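Local coordinates for protein Non-reducing end beta-L-arabinofuranosidase (PDB 5MQO) that probably hydrolyses glycosidic linkages in complex plant pectin, acting as an aceric acidase of glycoside hydrolase family GH127, at residues Lys105-Val110 with Asn128-Val133; Ser418-Asp423 with Asn461-Leu466; Arg444-Arg449 with Ser454-Pro459. All blocks are in the same frame, centred on the assembly; numbering follows the deposited sequence.

All three interactions belong to the helical GH127 catalytic domain. Interactions 2 and 3 both draw on helix 458-466 and its approach, with centres about 12 Å apart, and interaction 3 is nested within the chain loop that interaction 2 closes. Arg449 joins these two, its NH2 lying 2.9 Å from Ser418 O in a probable hydrogen bond. Interaction 1 is more peripheral, its centre about 19 Å from that of interaction 2, yet Glu108 OE1 forms a 3.0 Å salt bridge with Arg464 NH2. Lys105 NZ reaches Cys457 O of interaction 3, so helix 102-117 touches the cysteine-rich segment, which probably corresponds to the active-site cysteine region of GH127 relatives.

Interaction 1 (Lys105-Val110 with Asn128-Val133); sequences KWMEGV and NFIACV
Met107 lies across the ring of Phe129, and this pair makes up most of the contact between two helices that run roughly antiparallel to each other. The methionine uses its chain in succession. CB sits over the ring face in a CH-pi contact, 4.2 Å from the Phe129 ring centroid and 24° off the ring normal, displaced toward the CE2 side of the rim. CG passes close to the same side, 3.7 Å from Phe129 CD2. The sulfur then comes down obliquely rather than over the centre, with SD 4.5 Å from the Phe129 centroid and 48° off the normal. Its nearest ring atom is Phe129 CD2, at 3.6 Å, in a Met-aromatic contact. A bend at chi2 (81°) carries the thioether round the ring and brings CE to the tip of Ile130, where Met107 CE is 4.0 Å from Ile130 CD1; the two side chains meet there at about a right angle. The side chain of Phe129 leaves its helix toward the other, CG anti to the backbone N, which sets a ring face under Met107 CB. The interface between the segments is thus wholly apolar and buried, and no hydrogen bond crosses it. Helices 102-117 and 120-136 form a helical hairpin, joined by a short turn; His204 of helix 192-208 and Leu213 of helix 212-230 pack on both Met107 and Ile130, while Trp106 stacks with Trp67 of helix 50-69.

Interaction 2 (Ser418-Asp423 with Asn461-Leu466); sequences SGISLD and NTLRTL
Gly419, at the end of a short 3-10 turn, passes segment 461-466 of helix 458-466 most closely at Thr462, with 7.0 Å between Gly419 CA and Thr462 CA. At this point the chain has little bulk of its own, and Thr462 CG2 faces the glycine backbone, 4.5 Å from Gly419 C. The next residue, Ile420, carries the main side-chain contact. Its branch methyl CG2 meets Leu466 CD1 at 3.6 Å, the two side chains sliding past each other in opposite directions. CG1 stands anti to the backbone N (chi1 -160°), which sends the longer arm toward Leu463, with Ile420 CD1 4.5 Å from Leu463 CD1. The loop following helix 402-416 is thereby packed against helix 458-466 inside the helical catalytic domain, consistent with the (alpha/alpha)6 barrel of this family; Phe58 of helix 50-69 touches both leucines. Some polar groups are paired within their own segment. Ser421 OG donates to Asp423 OD1 at 2.6 Å, and also meets the backbone N of Lys425 and Lys426. On the helix, Asn461 O is gripped from opposite faces of its plane by Thr465 N and Thr465 OG1, the hydroxyl at 3.1 Å from Asn461 O.

Interaction 3 (Arg444-Arg449 with Ser454-Pro459); sequences RWPKER and SCFCCP
Trp445 and Phe456 meet obliquely, with Trp445 CE3 4.4 Å from Phe456 CE1. Over one face of the indole, near its rim, stands the aliphatic start of its own neighbour, Arg444 CB lying 3.5 Å above the Trp445 plane. The guanidinium of Arg444 in turn has Trp445 NE1 at its edge, in its plane, and reaches outward to a salt bridge with Asp346. At the edge of the Phe456 ring, in plane with it, lies CG of Pro459, from the first turn of the following helix. The proline ring of Pro446 completes the apolar cluster, Pro446 CG coming obliquely to Phe456 CZ at 4.4 Å. Phe456 projects toward these two residues with CG nearly eclipsing the backbone N (chi1 -20°), an unusual setting for the side chain. The contact is thin and lies at the surface, and no hydrogen bond spans the two segments.

Polar contacts tie loop 444-449 to its surroundings. Lys447 folds back so that NZ donates to Trp445 O at 3.0 Å, from above the carbonyl plane (38° out of it), and the same ammonium also bonds Tyr345 OH and Thr430 OG1. Arg449 lies in a cation-pi contact with Trp682.

In segment 454-459, Cys455 and Cys457 precede helix 458-466, at whose start Cys458 sits. Such a cysteine-rich loop, joined to a second cysteine-bearing segment, is consistent with the cysteine cluster of GH127 beta-L-arabinofuranosidases, which in characterised relatives binds zinc and forms part of the active site; in this structure Cys458 and Cys383 are instead joined as a disulfide.

Interaction 1 (Lys105-Val110 with Asn128-Val133)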
# COMPACT_ATOMS: atom_id res chain seq x y z
N LYS A 105 5.90 -4.76 15.29
CA LYS A 105 5.73 -4.71 13.83
C LYS A 105 6.81 -5.53 13.15
O LYS A 105 6.50 -6.30 12.28
CB LYS A 105 5.69 -3.27 13.28
CG LYS A 105 4.34 -2.58 13.52
CD LYS A 105 4.28 -1.15 13.02
CE LYS A 105 4.95 -0.17 13.99
NZ LYS A 105 4.79 1.26 13.59
N TRP A 106 8.06 -5.35 13.58
CA TRP A 106 9.20 -6.14 13.10
C TRP A 106 8.89 -7.63 13.20
O TRP A 106 8.97 -8.37 12.21
CB TRP A 106 10.47 -5.79 13.91
CG TRP A 106 11.71 -6.64 13.58
CD1 TRP A 106 12.59 -6.45 12.57
CD2 TRP A 106 12.18 -7.80 14.29
NE1 TRP A 106 13.57 -7.40 12.59
CE2 TRP A 106 13.35 -8.24 13.63
CE3 TRP A 106 11.72 -8.51 15.41
CZ2 TRP A 106 14.09 -9.37 14.06
CZ3 TRP A 106 12.46 -9.64 15.84
CH2 TRP A 106 13.63 -10.05 15.15
N MET A 107 8.52 -8.03 14.41
CA MET A 107 8.23 -9.41 14.78
C MET A 107 7.06 -9.97 13.95
O MET A 107 7.09 -11.10 13.50
CB MET A 107 7.97 -9.45 16.29
CG MET A 107 7.10 -10.56 16.83
SD MET A 107 8.00 -12.08 17.04
CE MET A 107 6.58 -13.16 16.96
N GLU A 108 6.04 -9.15 13.74
CA GLU A 108 4.92 -9.52 12.87
C GLU A 108 5.43 -9.82 11.47
O GLU A 108 5.01 -10.80 10.82
CB GLU A 108 3.90 -8.38 12.84
CG GLU A 108 2.62 -8.65 12.07
CD GLU A 108 1.66 -7.45 12.03
OE1 GLU A 108 1.66 -6.61 12.99
OE2 GLU A 108 0.92 -7.36 11.01
N GLY A 109 6.35 -8.98 11.01
CA GLY A 109 7.10 -9.23 9.80
C GLY A 109 7.89 -10.54 9.81
O GLY A 109 7.84 -11.27 8.83
N VAL A 110 8.60 -10.84 10.90
CA VAL A 110 9.34 -12.10 11.00
C VAL A 110 8.37 -13.29 10.85
O VAL A 110 8.64 -14.22 10.09
CB VAL A 110 10.16 -12.22 12.32
CG1 VAL A 110 10.72 -13.62 12.49
CG2 VAL A 110 11.32 -11.23 12.37
N ASN A 128 11.98 -16.67 21.53
CA ASN A 128 12.72 -15.79 22.45
C ASN A 128 12.12 -14.39 22.61
O ASN A 128 12.06 -13.86 23.71
CB ASN A 128 14.20 -15.70 22.08
CG ASN A 128 14.99 -16.90 22.58
OD1 ASN A 128 14.85 -17.29 23.74
ND2 ASN A 128 15.80 -17.50 21.70
N PHE A 129 11.68 -13.79 21.51
CA PHE A 129 11.03 -12.48 21.59
C PHE A 129 9.77 -12.57 22.45
O PHE A 129 9.56 -11.76 23.35
CB PHE A 129 10.67 -11.97 20.19
CG PHE A 129 10.07 -10.60 20.20
CD1 PHE A 129 10.89 -9.48 20.28
CD2 PHE A 129 8.70 -10.43 20.16
CE1 PHE A 129 10.34 -8.21 20.31
CE2 PHE A 129 8.15 -9.16 20.19
CZ PHE A 129 8.97 -8.05 20.27
N ILE A 130 8.97 -13.60 22.17
CA ILE A 130 7.73 -13.88 22.88
C ILE A 130 7.94 -14.15 24.39
O ILE A 130 7.20 -13.61 25.22
CB ILE A 130 7.00 -15.07 22.21
CG1 ILE A 130 6.55 -14.68 20.80
CG2 ILE A 130 5.81 -15.54 23.02
CD1 ILE A 130 6.33 -15.86 19.87
N ALA A 131 8.93 -14.96 24.74
CA ALA A 131 9.27 -15.21 26.16
C ALA A 131 9.50 -13.93 26.97
O ALA A 131 9.05 -13.84 28.11
CB ALA A 131 10.50 -16.10 26.26
N CYS A 132 10.20 -12.96 26.38
CA CYS A 132 10.43 -11.65 27.02
C CYS A 132 9.15 -10.85 27.16
O CYS A 132 8.94 -10.18 28.17
CB CYS A 132 11.41 -10.80 26.21
SG CYS A 132 13.05 -11.51 26.01
N VAL A 133 8.32 -10.90 26.12
CA VAL A 133 7.02 -10.22 26.14
C VAL A 133 6.14 -10.80 27.24
O VAL A 133 5.60 -10.04 28.06
CB VAL A 133 6.32 -10.31 24.76
CG1 VAL A 133 4.87 -9.85 24.85
CG2 VAL A 133 7.05 -9.47 23.73

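Interaction 2 (Ser418-Asp423 with Asn461-Leu466)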
# COMPACT_ATOMS: atom_id res chain seq x y z
N SER A 418 8.47 2.33 -2.88
CA SER A 418 9.38 3.48 -3.00
C SER A 418 10.00 3.87 -1.66
O SER A 418 11.03 4.52 -1.61
CB SER A 418 8.64 4.68 -3.55
OG SER A 418 7.69 5.10 -2.59
N GLY A 419 9.34 3.49 -0.59
CA GLY A 419 9.77 3.82 0.75
C GLY A 419 11.03 3.15 1.26
O GLY A 419 11.54 3.56 2.32
N ILE A 420 11.52 2.14 0.54
CA ILE A 420 12.70 1.38 0.94
C ILE A 420 13.67 1.37 -0.22
O ILE A 420 13.25 1.44 -1.37
CB ILE A 420 12.33 -0.06 1.41
CG1 ILE A 420 13.45 -0.66 2.28
CG2 ILE A 420 11.96 -0.97 0.23
CD1 ILE A 420 13.16 -2.07 2.81
N SER A 421 14.96 1.30 0.09
CA SER A 421 16.04 1.15 -0.90
C SER A 421 16.00 -0.21 -1.60
O SER A 421 15.32 -1.14 -1.15
CB SER A 421 17.41 1.38 -0.23
OG SER A 421 17.59 0.58 0.93
N LEU A 422 16.71 -0.32 -2.73
CA LEU A 422 16.88 -1.61 -3.39
C LEU A 422 17.76 -2.56 -2.56
O LEU A 422 17.46 -3.75 -2.51
CB LEU A 422 17.40 -1.43 -4.80
CG LEU A 422 16.38 -0.83 -5.77
CD1 LEU A 422 17.06 -0.48 -7.08
CD2 LEU A 422 15.21 -1.78 -6.02
N ASP A 423 18.77 -2.04 -1.85
CA ASP A 423 19.57 -2.88 -0.91
C ASP A 423 18.88 -3.27 0.40
O ASP A 423 19.53 -3.85 1.26
CB ASP A 423 20.98 -2.29 -0.63
CG ASP A 423 20.97 -0.97 0.18
OD1 ASP A 423 19.94 -0.53 0.71
OD2 ASP A 423 22.05 -0.35 0.25
N ASN A 461 6.75 -0.43 9.86
CA ASN A 461 5.50 -0.67 9.16
C ASN A 461 5.79 -0.89 7.67
O ASN A 461 5.20 -1.79 7.03
CB ASN A 461 4.50 0.49 9.42
CG ASN A 461 3.13 0.24 8.79
OD1 ASN A 461 2.80 -0.87 8.39
ND2 ASN A 461 2.33 1.29 8.68
N THR A 462 6.72 -0.12 7.11
CA THR A 462 7.06 -0.31 5.70
C THR A 462 7.55 -1.73 5.44
O THR A 462 7.03 -2.41 4.56
CB THR A 462 8.07 0.74 5.23
OG1 THR A 462 7.45 2.02 5.36
CG2 THR A 462 8.46 0.54 3.80
N LEU A 463 8.52 -2.19 6.24
CA LEU A 463 9.14 -3.50 6.06
C LEU A 463 8.16 -4.66 6.31
O LEU A 463 8.08 -5.58 5.51
CB LEU A 463 10.39 -3.64 6.96
CG LEU A 463 11.18 -4.97 6.86
CD1 LEU A 463 11.55 -5.33 5.43
CD2 LEU A 463 12.43 -4.95 7.73
N ARG A 464 7.41 -4.62 7.38
CA ARG A 464 6.43 -5.68 7.59
C ARG A 464 5.38 -5.71 6.48
O ARG A 464 4.90 -6.78 6.12
CB ARG A 464 5.78 -5.59 8.97
CG ARG A 464 4.73 -4.52 9.12
CD ARG A 464 3.31 -5.00 8.80
NE ARG A 464 2.49 -4.96 10.00
CZ ARG A 464 2.07 -3.84 10.61
NH1 ARG A 464 2.35 -2.64 10.12
NH2 ARG A 464 1.35 -3.92 11.72
N THR A 465 5.03 -4.55 5.93
CA THR A 465 4.03 -4.53 4.87
C THR A 465 4.62 -5.19 3.64
O THR A 465 4.04 -6.15 3.10
CB THR A 465 3.53 -3.11 4.57
OG1 THR A 465 2.63 -2.70 5.61
CG2 THR A 465 2.77 -3.08 3.27
N LEU A 466 5.80 -4.73 3.24
CA LEU A 466 6.49 -5.33 2.10
C LEU A 466 6.77 -6.82 2.32
O LEU A 466 6.62 -7.58 1.38
CB LEU A 466 7.76 -4.58 1.73
CG LEU A 466 7.55 -3.15 1.25
CD1 LEU A 466 8.81 -2.33 1.40
CD2 LEU A 466 7.08 -3.13 -0.18

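Interaction 3 (Arg444-Arg449 with Ser454-Pro459)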
# COMPACT_ATOMS: atom_id res chain seq x y z
N ARG A 444 11.41 19.52 5.92
CA ARG A 444 11.58 18.49 6.94
C ARG A 444 11.81 17.12 6.31
O ARG A 444 11.24 16.81 5.27
CB ARG A 444 10.31 18.32 7.81
CG ARG A 444 9.83 19.52 8.63
CD ARG A 444 8.82 19.09 9.70
NE ARG A 444 7.51 18.72 9.17
CZ ARG A 444 6.46 19.54 8.99
NH1 ARG A 444 6.52 20.83 9.29
NH2 ARG A 444 5.32 19.04 8.49
N TRP A 445 12.60 16.29 6.98
CA TRP A 445 12.81 14.88 6.62
C TRP A 445 13.80 14.72 5.47
O TRP A 445 13.73 15.46 4.48
CB TRP A 445 11.49 14.08 6.37
CG TRP A 445 10.48 14.40 7.39
CD1 TRP A 445 9.26 14.98 7.18
CD2 TRP A 445 10.62 14.26 8.81
NE1 TRP A 445 8.61 15.18 8.38
CE2 TRP A 445 9.42 14.75 9.40
CE3 TRP A 445 11.64 13.77 9.64
CZ2 TRP A 445 9.21 14.76 10.79
CZ3 TRP A 445 11.44 13.78 11.04
CH2 TRP A 445 10.23 14.27 11.59
N PRO A 446 14.74 13.77 5.60
CA PRO A 446 15.75 13.59 4.56
C PRO A 446 15.15 13.23 3.19
O PRO A 446 14.05 12.66 3.11
CB PRO A 446 16.63 12.46 5.10
CG PRO A 446 15.76 11.72 6.06
CD PRO A 446 14.87 12.75 6.67
N LYS A 447 15.87 13.60 2.14
CA LYS A 447 15.43 13.34 0.78
C LYS A 447 16.34 12.36 0.06
O LYS A 447 16.24 12.18 -1.15
CB LYS A 447 15.28 14.67 0.03
CG LYS A 447 14.24 15.62 0.64
CD LYS A 447 12.82 15.06 0.54
CE LYS A 447 11.75 16.03 1.03
NZ LYS A 447 11.52 16.03 2.51
N GLU A 448 17.20 11.71 0.82
CA GLU A 448 17.86 10.49 0.41
C GLU A 448 17.47 9.46 1.44
O GLU A 448 17.32 9.80 2.62
CB GLU A 448 19.35 10.69 0.40
CG GLU A 448 19.79 11.71 -0.64
CD GLU A 448 21.31 11.79 -0.79
OE1 GLU A 448 21.86 12.91 -0.65
OE2 GLU A 448 21.94 10.72 -1.03
N ARG A 449 17.29 8.20 1.03
CA ARG A 449 16.92 7.15 2.00
C ARG A 449 18.02 6.98 3.03
O ARG A 449 19.20 7.10 2.71
CB ARG A 449 16.60 5.82 1.32
CG ARG A 449 15.30 5.85 0.55
CD ARG A 449 14.85 4.49 0.06
NE ARG A 449 13.94 4.67 -1.07
CZ ARG A 449 14.32 4.95 -2.32
NH1 ARG A 449 15.61 5.05 -2.65
NH2 ARG A 449 13.39 5.13 -3.26
N SER A 454 15.47 4.52 14.13
CA SER A 454 15.49 5.33 15.37
C SER A 454 14.35 6.36 15.54
O SER A 454 13.45 6.14 16.36
CB SER A 454 16.86 6.03 15.50
OG SER A 454 17.93 5.11 15.46
N CYS A 455 14.37 7.43 14.74
CA CYS A 455 13.41 8.56 14.85
C CYS A 455 11.99 8.28 14.29
O CYS A 455 10.99 8.67 14.90
CB CYS A 455 13.98 9.86 14.21
SG CYS A 455 14.75 11.03 15.38
N PHE A 456 11.91 7.58 13.16
CA PHE A 456 10.63 7.37 12.47
C PHE A 456 10.02 6.05 12.99
O PHE A 456 10.74 5.08 13.23
CB PHE A 456 10.78 7.34 10.93
CG PHE A 456 12.04 7.99 10.39
CD1 PHE A 456 12.44 9.26 10.82
CD2 PHE A 456 12.82 7.33 9.42
CE1 PHE A 456 13.60 9.85 10.31
CE2 PHE A 456 13.98 7.92 8.91
CZ PHE A 456 14.37 9.18 9.36
N CYS A 457 8.70 6.03 13.18
CA CYS A 457 7.97 4.78 13.49
C CYS A 457 7.46 4.08 12.22
O CYS A 457 6.89 2.99 12.30
CB CYS A 457 6.80 5.05 14.45
SG CYS A 457 5.35 5.85 13.71
N CYS A 458 7.68 4.70 11.06
CA CYS A 458 7.18 4.19 9.78
C CYS A 458 7.99 3.00 9.14
O CYS A 458 7.35 2.08 8.61
CB CYS A 458 7.01 5.36 8.79
SG CYS A 458 5.78 5.14 7.47
N PRO A 459 9.36 3.01 9.19
CA PRO A 459 10.11 1.93 8.52
C PRO A 459 9.73 0.50 8.95
O PRO A 459 9.59 -0.36 8.10
CB PRO A 459 11.59 2.26 8.81
CG PRO A 459 11.59 3.70 9.12
CD PRO A 459 10.28 3.98 9.80